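Local coordinates for protein N-terminal cyanobactin protease (Planktothrix agardhii NIES-596, PDB 4H6W) that is the subtilisin-like domain of PagA, a prenylagaramide maturation protease that probably cleaves precursor peptides as a serine-type endopeptidase, at residues V174-A179 / Q197-L202; D160-L165 / F189-D194; I23-L28 / I71-H76; G30-N35 / G89-V94. One frame throughout, in Å; residues are numbered along the deposited sequence.

Interaction 1: residues V174-A179 / Q197-L202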
# COMPACT_ATOMS: atom_id res chain seq x y z
N VAL A 174 -11.54 -3.50 1.78
CA VAL A 174 -10.20 -2.94 1.87
C VAL A 174 -9.17 -4.06 1.89
O VAL A 174 -9.43 -5.16 2.42
CB VAL A 174 -10.07 -2.06 3.13
CG1 VAL A 174 -8.62 -1.60 3.32
CG2 VAL A 174 -11.02 -0.87 3.01
N LEU A 175 -8.01 -3.79 1.29
CA LEU A 175 -6.88 -4.71 1.43
C LEU A 175 -5.99 -4.23 2.58
O LEU A 175 -5.43 -3.13 2.54
CB LEU A 175 -6.12 -4.85 0.11
CG LEU A 175 -4.85 -5.72 0.04
CD1 LEU A 175 -5.11 -7.11 0.59
CD2 LEU A 175 -4.31 -5.84 -1.37
N ALA A 176 -5.89 -5.06 3.61
CA ALA A 176 -5.11 -4.72 4.80
C ALA A 176 -3.70 -5.29 4.66
O ALA A 176 -3.53 -6.36 4.07
CB ALA A 176 -5.79 -5.27 6.05
N VAL A 177 -2.70 -4.59 5.19
CA VAL A 177 -1.31 -5.02 5.03
C VAL A 177 -0.51 -4.92 6.33
O VAL A 177 -0.34 -3.82 6.88
CB VAL A 177 -0.58 -4.23 3.92
CG1 VAL A 177 0.88 -4.67 3.83
CG2 VAL A 177 -1.29 -4.42 2.59
N GLY A 178 -0.04 -6.07 6.83
CA GLY A 178 0.85 -6.12 7.99
C GLY A 178 2.30 -6.24 7.56
O GLY A 178 2.61 -6.29 6.35
N ALA A 179 3.20 -6.30 8.54
CA ALA A 179 4.65 -6.34 8.29
C ALA A 179 5.33 -7.66 8.65
O ALA A 179 5.02 -8.27 9.66
CB ALA A 179 5.34 -5.18 8.98
N GLN A 197 -7.71 -11.25 9.35
CA GLN A 197 -7.59 -12.63 8.83
C GLN A 197 -8.32 -12.72 7.50
O GLN A 197 -7.91 -13.45 6.60
CB GLN A 197 -8.18 -13.66 9.80
CG GLN A 197 -7.26 -14.13 10.91
CD GLN A 197 -6.51 -15.41 10.58
OE1 GLN A 197 -5.41 -15.39 10.02
NE2 GLN A 197 -7.10 -16.55 10.94
N LYS A 198 -9.39 -11.95 7.39
CA LYS A 198 -10.23 -11.97 6.23
C LYS A 198 -9.61 -11.31 5.00
O LYS A 198 -9.93 -11.67 3.87
CB LYS A 198 -11.56 -11.28 6.53
CG LYS A 198 -12.77 -12.02 6.00
CD LYS A 198 -12.49 -12.83 4.73
CE LYS A 198 -11.73 -14.15 4.94
NZ LYS A 198 -12.32 -15.10 5.93
N GLN A 199 -8.75 -10.31 5.22
CA GLN A 199 -8.41 -9.43 4.11
C GLN A 199 -7.00 -8.85 4.15
O GLN A 199 -6.71 -7.86 3.48
CB GLN A 199 -9.46 -8.30 4.01
CG GLN A 199 -9.57 -7.48 5.27
CD GLN A 199 -10.75 -6.53 5.25
OE1 GLN A 199 -11.87 -6.92 4.90
NE2 GLN A 199 -10.52 -5.27 5.63
N GLY A 200 -6.14 -9.45 4.95
CA GLY A 200 -4.81 -8.88 5.11
C GLY A 200 -3.74 -9.83 4.63
O GLY A 200 -3.91 -11.04 4.70
N ILE A 201 -2.65 -9.26 4.13
CA ILE A 201 -1.43 -10.01 3.85
C ILE A 201 -0.23 -9.35 4.53
O ILE A 201 -0.27 -8.16 4.88
CB ILE A 201 -1.14 -10.13 2.33
CG1 ILE A 201 -0.98 -8.76 1.67
CG2 ILE A 201 -2.20 -10.96 1.63
CD1 ILE A 201 -0.68 -8.85 0.19
N LEU A 202 0.84 -10.12 4.70
CA LEU A 202 2.12 -9.57 5.16
C LEU A 202 3.01 -9.21 3.98
O LEU A 202 3.17 -10.00 3.06
CB LEU A 202 2.86 -10.57 6.05
CG LEU A 202 2.20 -10.91 7.39
CD1 LEU A 202 3.07 -11.91 8.15
CD2 LEU A 202 1.94 -9.65 8.22
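A176 and G178 bond to Q199 and I201 within a beta-alpha-beta unit, made of strand 175-180, helix 194-199 and strand 200-204, at the end of the seven-stranded parallel sheet of the subtilase fold. The short segments 175-179 and 200-202 run parallel to within 29°, and A176, V177 and G178 lie level with G200, I201 and L202. Three backbone hydrogen bonds fix that register: A176 N to Q199 O at 2.9 Å, I201 N to A176 O at 3.0 Å and G178 N to I201 O at 2.9 Å. A176 thus grips the residues before and after G200, the usual parallel pattern, and G200 CA also approaches A176 O at 3.0 Å in a CA-H...O contact.

One face carries V177 and I201, whose CG2 and CG1 lie 4.4 Å apart; helix 223-243 packs on V177 and helix 250-259 on I201. L175 starts away from the neighbouring strand, but its CD1 returns to within 3.4 Å of Q199 O. On the opposite face L202 CD2 lies 3.5 Å from G178 C, where a beta carbon on residue 178 would clash.

The side chain of Q199 has CG between the backbone N and carbonyl carbon (chi1 58°), which lays it alongside V174 O; its NE2 bonds instead to A169 O and L171 O. A leucine in place of Q199 has no amide, and both carbonyls would probably be left without that donor. The chemistry divides the work: directional backbone bonds set the register, while apolar contacts and one doubly bonded amide tie the strand pair to its surroundings.

Interaction 2: residues D160-L165 / F189-D194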
# COMPACT_ATOMS: atom_id res chain seq x y z
N ASP A 160 0.55 -1.37 16.78
CA ASP A 160 0.23 -1.38 18.21
C ASP A 160 0.66 -2.69 18.86
O ASP A 160 0.60 -2.83 20.07
CB ASP A 160 -1.27 -1.14 18.44
CG ASP A 160 -1.79 0.11 17.73
OD1 ASP A 160 -1.56 1.24 18.21
OD2 ASP A 160 -2.45 -0.06 16.68
N GLY A 161 1.08 -3.65 18.05
CA GLY A 161 1.57 -4.93 18.56
C GLY A 161 0.52 -5.69 19.34
O GLY A 161 0.84 -6.34 20.32
N CYS A 162 -0.73 -5.59 18.91
CA CYS A 162 -1.83 -6.25 19.60
C CYS A 162 -2.92 -6.69 18.63
O CYS A 162 -2.88 -6.35 17.44
CB CYS A 162 -2.41 -5.35 20.72
SG CYS A 162 -2.94 -3.69 20.21
N GLU A 163 -3.87 -7.46 19.14
CA GLU A 163 -5.02 -7.91 18.37
C GLU A 163 -6.01 -6.75 18.35
O GLU A 163 -6.95 -6.68 19.15
CB GLU A 163 -5.63 -9.15 19.00
CG GLU A 163 -6.23 -10.10 17.99
CD GLU A 163 -7.00 -11.22 18.65
OE1 GLU A 163 -6.53 -11.76 19.68
OE2 GLU A 163 -8.08 -11.57 18.13
N CYS A 164 -5.76 -5.85 17.43
CA CYS A 164 -6.29 -4.51 17.46
C CYS A 164 -6.63 -4.09 16.04
O CYS A 164 -5.95 -4.50 15.08
CB CYS A 164 -5.23 -3.56 18.06
SG CYS A 164 -4.96 -3.86 19.84
N LEU A 165 -7.65 -3.26 15.90
CA LEU A 165 -8.11 -2.86 14.57
C LEU A 165 -7.97 -1.38 14.28
O LEU A 165 -8.30 -0.53 15.11
CB LEU A 165 -9.55 -3.34 14.34
CG LEU A 165 -9.77 -4.86 14.39
CD1 LEU A 165 -11.23 -5.21 14.14
CD2 LEU A 165 -8.85 -5.59 13.41
N PHE A 189 5.31 -5.77 16.27
CA PHE A 189 4.50 -4.57 16.27
C PHE A 189 3.24 -4.63 15.40
O PHE A 189 2.29 -3.91 15.65
CB PHE A 189 5.33 -3.32 15.93
CG PHE A 189 6.03 -3.39 14.60
CD1 PHE A 189 5.35 -3.10 13.42
CD2 PHE A 189 7.39 -3.70 14.53
CE1 PHE A 189 6.00 -3.16 12.19
CE2 PHE A 189 8.05 -3.75 13.31
CZ PHE A 189 7.35 -3.48 12.13
N SER A 190 3.23 -5.51 14.41
CA SER A 190 2.18 -5.57 13.38
C SER A 190 0.84 -6.02 13.95
O SER A 190 0.75 -7.11 14.52
CB SER A 190 2.64 -6.51 12.26
OG SER A 190 2.01 -6.19 11.03
N ASN A 191 -0.20 -5.20 13.82
CA ASN A 191 -1.52 -5.58 14.36
C ASN A 191 -2.09 -6.80 13.66
O ASN A 191 -1.84 -7.04 12.47
CB ASN A 191 -2.52 -4.43 14.33
CG ASN A 191 -2.15 -3.31 15.29
OD1 ASN A 191 -1.50 -3.55 16.30
ND2 ASN A 191 -2.57 -2.09 14.98
N TRP A 192 -2.84 -7.59 14.42
CA TRP A 192 -3.54 -8.72 13.86
C TRP A 192 -4.97 -8.70 14.44
O TRP A 192 -5.31 -7.79 15.19
CB TRP A 192 -2.75 -10.02 14.10
CG TRP A 192 -2.80 -10.53 15.50
CD1 TRP A 192 -3.63 -11.49 15.98
CD2 TRP A 192 -1.98 -10.12 16.61
NE1 TRP A 192 -3.40 -11.70 17.32
CE2 TRP A 192 -2.40 -10.87 17.74
CE3 TRP A 192 -0.95 -9.18 16.76
CZ2 TRP A 192 -1.83 -10.72 19.01
CZ3 TRP A 192 -0.38 -9.03 18.03
CH2 TRP A 192 -0.82 -9.80 19.13
N GLY A 193 -5.80 -9.66 14.07
CA GLY A 193 -7.23 -9.57 14.40
C GLY A 193 -8.04 -10.27 13.33
O GLY A 193 -7.54 -10.53 12.23
N ASP A 194 -9.29 -10.58 13.64
CA ASP A 194 -10.11 -11.39 12.75
C ASP A 194 -10.50 -10.69 11.44
O ASP A 194 -10.44 -11.30 10.37
CB ASP A 194 -11.32 -11.98 13.47
CG ASP A 194 -11.00 -13.33 14.13
OD1 ASP A 194 -11.47 -14.37 13.62
OD2 ASP A 194 -10.26 -13.35 15.14
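Backbone hydrogen bonds between D160-L165 and F189-D194 begin at G161 N, which donates to F189 O at 2.7 Å from above the carbonyl plane. Farther along, W192 N meets C162 O at 3.3 Å, and W192 O accepts from C164 N at 3.0 Å, almost in line with its C=O bond (168°). W192 therefore uses both its N and its O on the two cysteines that flank E163, the centre of an inverse gamma turn. A disulfide, C162 SG to C164 SG at 2.1 Å, closes this three-residue loop.

Side-chain polar contacts centre on the buried N191. Its OD1 takes weak bonds from the backbone N of D160 and of C162, and its ND2 donates to D160 OD2, with amide and carboxylate planes only 6° apart, although the position of OD2 is less certain. T157 O is a second acceptor for ND2.

Packing over the W192 ring involves the C162-E163 peptide and the E163 stem. A chi1 of 75° tucks the indole back over the main chain and turns one face under the loop: C162 C sits 3.5 Å above the ring plane, and E163 CB lies 4.1 Å from the centroid of the five-membered ring as a CH-pi contact. An alanine in place of W192 lacks the indole, and the C162-E163 backbone would probably be freer to move.

The arrangement is a small disulfide-closed turn docked on a neighbouring surface loop, here beside the predicted active site of a subtilase, with the side chain of F189 about 8 Å from that of S224.

Interaction 3: residues I23-L28 / I71-H76; sequences ICVAVL and IIFGQH
V25 and V27, two residues apart and so on one face of strand 24-28, meet I72 and F73 at the end of helix 63-73. This is helix-on-sheet packing in the alpha/beta core of the subtilase fold, with the predicted catalytic D29 just beyond the strand and H64 near the start of the helix. The closest CA pair, V25 and I72, is 8.7 Å apart, so the gap is bridged mainly by side chains, with V25 O the backbone atom that reaches the edge of the F73 ring, 3.7 Å from CZ.

F73 enters with its ring edge leading. CZ lies 3.8 Å from V25 CB, while V27 CG2 comes near the ring plane at 4.0 Å from CE2. I72 meets V27 differently, tip to tip, with its CD1 4.0 Å from V27 CG2. That methyl of V27 is therefore shared by the isoleucine and the phenylalanine, and it sits anti to the carbonyl carbon (chi1 178° places the other methyl, CG1, anti to N). V25 CG1 completes the apolar patch at 4.2 Å from I72 CD1.

Helix 223-243 touches the same pair, with A235 on V25 and P228 on I72. The ring is also steadied from within its own helix: I72 CG2 lies 3.7 Å above the F73 plane, over its centre.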
# COMPACT_ATOMS: atom_id res chain seq x y z
N ILE A 23 -2.18 3.89 -15.22
CA ILE A 23 -2.52 3.38 -13.91
C ILE A 23 -2.11 4.39 -12.85
O ILE A 23 -0.94 4.77 -12.75
CB ILE A 23 -1.88 2.00 -13.64
CG1 ILE A 23 -2.52 0.94 -14.55
CG2 ILE A 23 -2.01 1.60 -12.18
CD1 ILE A 23 -4.03 0.92 -14.54
N CYS A 24 -3.09 4.82 -12.07
CA CYS A 24 -2.88 5.86 -11.10
C CYS A 24 -2.93 5.33 -9.69
O CYS A 24 -3.87 4.62 -9.32
CB CYS A 24 -3.91 6.97 -11.26
SG CYS A 24 -3.54 8.33 -10.15
N VAL A 25 -1.90 5.69 -8.91
CA VAL A 25 -1.83 5.37 -7.48
C VAL A 25 -1.85 6.67 -6.68
O VAL A 25 -1.02 7.55 -6.91
CB VAL A 25 -0.56 4.55 -7.14
CG1 VAL A 25 -0.39 4.37 -5.64
CG2 VAL A 25 -0.60 3.19 -7.82
N ALA A 26 -2.81 6.80 -5.78
CA ALA A 26 -2.90 7.98 -4.91
C ALA A 26 -2.24 7.68 -3.58
O ALA A 26 -2.45 6.62 -3.01
CB ALA A 26 -4.35 8.38 -4.71
N VAL A 27 -1.43 8.62 -3.08
CA VAL A 27 -0.82 8.46 -1.77
C VAL A 27 -1.45 9.45 -0.80
O VAL A 27 -1.29 10.66 -0.96
CB VAL A 27 0.71 8.62 -1.81
CG1 VAL A 27 1.28 8.50 -0.40
CG2 VAL A 27 1.36 7.60 -2.75
N LEU A 28 -2.22 8.92 0.15
CA LEU A 28 -2.87 9.75 1.16
C LEU A 28 -2.05 9.71 2.44
O LEU A 28 -2.07 8.72 3.18
CB LEU A 28 -4.31 9.29 1.41
CG LEU A 28 -5.38 9.74 0.42
CD1 LEU A 28 -5.07 9.31 -1.01
CD2 LEU A 28 -6.73 9.22 0.85
N ILE A 71 8.90 4.81 -1.91
CA ILE A 71 8.76 3.34 -2.02
C ILE A 71 8.02 2.90 -3.30
O ILE A 71 8.39 1.90 -3.94
CB ILE A 71 8.10 2.73 -0.76
CG1 ILE A 71 9.09 2.76 0.42
CG2 ILE A 71 7.61 1.30 -1.03
CD1 ILE A 71 8.47 2.85 1.78
N ILE A 72 7.01 3.67 -3.68
CA ILE A 72 6.24 3.38 -4.87
C ILE A 72 6.86 3.98 -6.14
O ILE A 72 6.97 3.28 -7.14
CB ILE A 72 4.76 3.84 -4.73
CG1 ILE A 72 4.12 3.20 -3.50
CG2 ILE A 72 3.96 3.52 -5.98
CD1 ILE A 72 2.90 3.95 -2.99
N PHE A 73 7.26 5.25 -6.09
CA PHE A 73 7.60 6.01 -7.31
C PHE A 73 9.08 6.32 -7.51
O PHE A 73 9.44 6.95 -8.50
CB PHE A 73 6.81 7.32 -7.37
CG PHE A 73 5.33 7.13 -7.43
CD1 PHE A 73 4.72 6.70 -8.60
CD2 PHE A 73 4.55 7.35 -6.30
CE1 PHE A 73 3.34 6.50 -8.64
CE2 PHE A 73 3.18 7.16 -6.34
CZ PHE A 73 2.57 6.73 -7.51
N GLY A 74 9.94 5.91 -6.57
CA GLY A 74 11.38 6.11 -6.72
C GLY A 74 11.83 5.65 -8.09
O GLY A 74 11.60 4.50 -8.47
N GLN A 75 12.43 6.55 -8.86
CA GLN A 75 12.86 6.21 -10.22
C GLN A 75 14.07 5.29 -10.17
O GLN A 75 14.96 5.46 -9.33
CB GLN A 75 13.17 7.47 -11.03
CG GLN A 75 11.97 8.35 -11.33
CD GLN A 75 10.84 7.61 -12.00
OE1 GLN A 75 9.78 7.44 -11.42
NE2 GLN A 75 11.05 7.17 -13.23
N HIS A 76 14.09 4.29 -11.03
CA HIS A 76 15.26 3.41 -11.07
C HIS A 76 16.52 4.17 -11.47
O HIS A 76 16.48 5.08 -12.30
CB HIS A 76 14.98 2.18 -11.94
CG HIS A 76 13.93 1.30 -11.34
ND1 HIS A 76 13.80 -0.04 -11.65
CD2 HIS A 76 12.97 1.56 -10.42
CE1 HIS A 76 12.80 -0.55 -10.96
NE2 HIS A 76 12.27 0.40 -10.21

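Interaction 4: residues G30-N35 / G89-V94; sequences GIVDQN and GLIVPV
The exposed, polar Q34 packs its amide carbon on a methyl of the buried I91, in a contact made entirely by van der Waals packing. It joins the loop after strand 24-28, which directly follows the predicted catalytic D29, to strand 88-91 in the parallel sheet of the subtilase fold.

V32 crosses I91 at a slant. Its CG2, placed anti to the carbonyl carbon, lies 3.7 Å from I91 CG2 and 3.8 Å from I91 CG1, while V32 CB is 3.9 Å from I91 CD1. The extended chain of Q34 points against that of I91 and brings CD to 4.0 Å from I91 CD1, so that this methyl touches both V32 and Q34, on adjacent flanks.

An Asx turn at D33-N35 folds the chain. D33 OD1 accepts from N35 N at 3.1 Å, the donor standing 47° out of the carboxylate plane, and D33 OD2 is bonded to the backbone N of N214. Strand 43-46 lies alongside, with R46 touching I31, Q34 and P93.

At the other end of the contact, I31 and P93 meet through I31 CG1 and P93 CB, 4.1 Å apart.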
# COMPACT_ATOMS: atom_id res chain seq x y z
N GLY A 30 1.25 12.57 4.47
CA GLY A 30 1.72 13.95 4.63
C GLY A 30 2.23 14.51 3.31
O GLY A 30 2.25 13.81 2.28
N ILE A 31 2.64 15.78 3.34
CA ILE A 31 3.23 16.43 2.17
C ILE A 31 4.57 15.80 1.74
O ILE A 31 5.48 15.63 2.55
CB ILE A 31 3.36 17.96 2.38
CG1 ILE A 31 1.99 18.55 2.74
CG2 ILE A 31 3.93 18.63 1.13
CD1 ILE A 31 2.00 20.03 3.07
N VAL A 32 4.65 15.47 0.45
CA VAL A 32 5.78 14.82 -0.18
C VAL A 32 6.80 15.84 -0.69
O VAL A 32 6.43 16.86 -1.27
CB VAL A 32 5.27 14.00 -1.38
CG1 VAL A 32 6.41 13.48 -2.24
CG2 VAL A 32 4.39 12.86 -0.89
N ASP A 33 8.08 15.58 -0.46
CA ASP A 33 9.15 16.45 -0.98
C ASP A 33 9.36 16.17 -2.47
O ASP A 33 10.11 15.28 -2.84
CB ASP A 33 10.46 16.21 -0.22
CG ASP A 33 11.61 17.07 -0.73
OD1 ASP A 33 11.42 17.94 -1.61
OD2 ASP A 33 12.74 16.89 -0.23
N GLN A 34 8.71 16.96 -3.32
CA GLN A 34 8.75 16.67 -4.76
C GLN A 34 10.08 16.99 -5.44
O GLN A 34 10.27 16.64 -6.60
CB GLN A 34 7.60 17.37 -5.49
CG GLN A 34 6.27 16.68 -5.25
CD GLN A 34 5.17 17.28 -6.07
OE1 GLN A 34 4.37 18.08 -5.58
NE2 GLN A 34 5.10 16.89 -7.35
N ASN A 35 10.98 17.63 -4.69
CA ASN A 35 12.30 17.98 -5.17
C ASN A 35 13.34 16.91 -4.91
O ASN A 35 14.50 17.08 -5.27
CB ASN A 35 12.77 19.26 -4.49
CG ASN A 35 11.96 20.47 -4.86
OD1 ASN A 35 11.37 20.56 -5.96
ND2 ASN A 35 11.93 21.45 -3.95
N GLY A 89 1.12 9.17 -10.36
CA GLY A 89 0.93 9.34 -8.91
C GLY A 89 0.17 10.60 -8.51
O GLY A 89 0.40 11.68 -9.09
N LEU A 90 -0.72 10.48 -7.53
CA LEU A 90 -1.42 11.62 -6.92
C LEU A 90 -1.08 11.75 -5.44
O LEU A 90 -1.29 10.82 -4.66
CB LEU A 90 -2.92 11.47 -7.05
CG LEU A 90 -3.59 11.31 -8.41
CD1 LEU A 90 -5.08 11.13 -8.18
CD2 LEU A 90 -3.32 12.50 -9.31
N ILE A 91 -0.57 12.90 -5.04
CA ILE A 91 -0.33 13.17 -3.64
C ILE A 91 -1.58 13.89 -3.13
O ILE A 91 -2.00 14.90 -3.68
CB ILE A 91 0.94 14.01 -3.45
CG1 ILE A 91 2.16 13.26 -3.98
CG2 ILE A 91 1.15 14.36 -1.99
CD1 ILE A 91 3.17 14.16 -4.68
N VAL A 92 -2.19 13.32 -2.10
CA VAL A 92 -3.38 13.89 -1.50
C VAL A 92 -3.17 13.91 0.02
O VAL A 92 -3.52 12.95 0.71
CB VAL A 92 -4.61 13.06 -1.87
CG1 VAL A 92 -5.88 13.81 -1.51
CG2 VAL A 92 -4.58 12.73 -3.35
N PRO A 93 -2.59 15.00 0.55
CA PRO A 93 -2.17 15.01 1.96
C PRO A 93 -3.35 14.92 2.93
O PRO A 93 -4.34 15.62 2.75
CB PRO A 93 -1.46 16.36 2.11
CG PRO A 93 -1.27 16.87 0.72
CD PRO A 93 -2.43 16.33 -0.05
N VAL A 94 -3.24 14.05 3.93
CA VAL A 94 -4.29 13.89 4.93
C VAL A 94 -3.85 14.32 6.32
O VAL A 94 -4.67 14.37 7.23
CB VAL A 94 -4.87 12.46 4.98
CG1 VAL A 94 -5.60 12.14 3.68
CG2 VAL A 94 -3.79 11.42 5.27

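In the fold
From the N terminus, strand 24-28 opens interaction 3 and the loop 30-35 opens interaction 4; helix 63-73 closes the first and strand 88-91 the second, so the two loops cross. They also touch, since strands 24-28 and 88-91 are neighbours in the sheet and F73 reaches G89. Later the pattern recurs: 160-165 opens interaction 2, 174-179 opens interaction 1, and 189-194 and 197-202 close them in that order, again crossing. Here S190 OG bonds to A179 N, joining the surface loop to strand 175-180, next to the edge strand. The two pairs lie in series; interactions 1 and 3 both reach the same parallel sheet but do not touch, lying on opposite sides of the chain's centre.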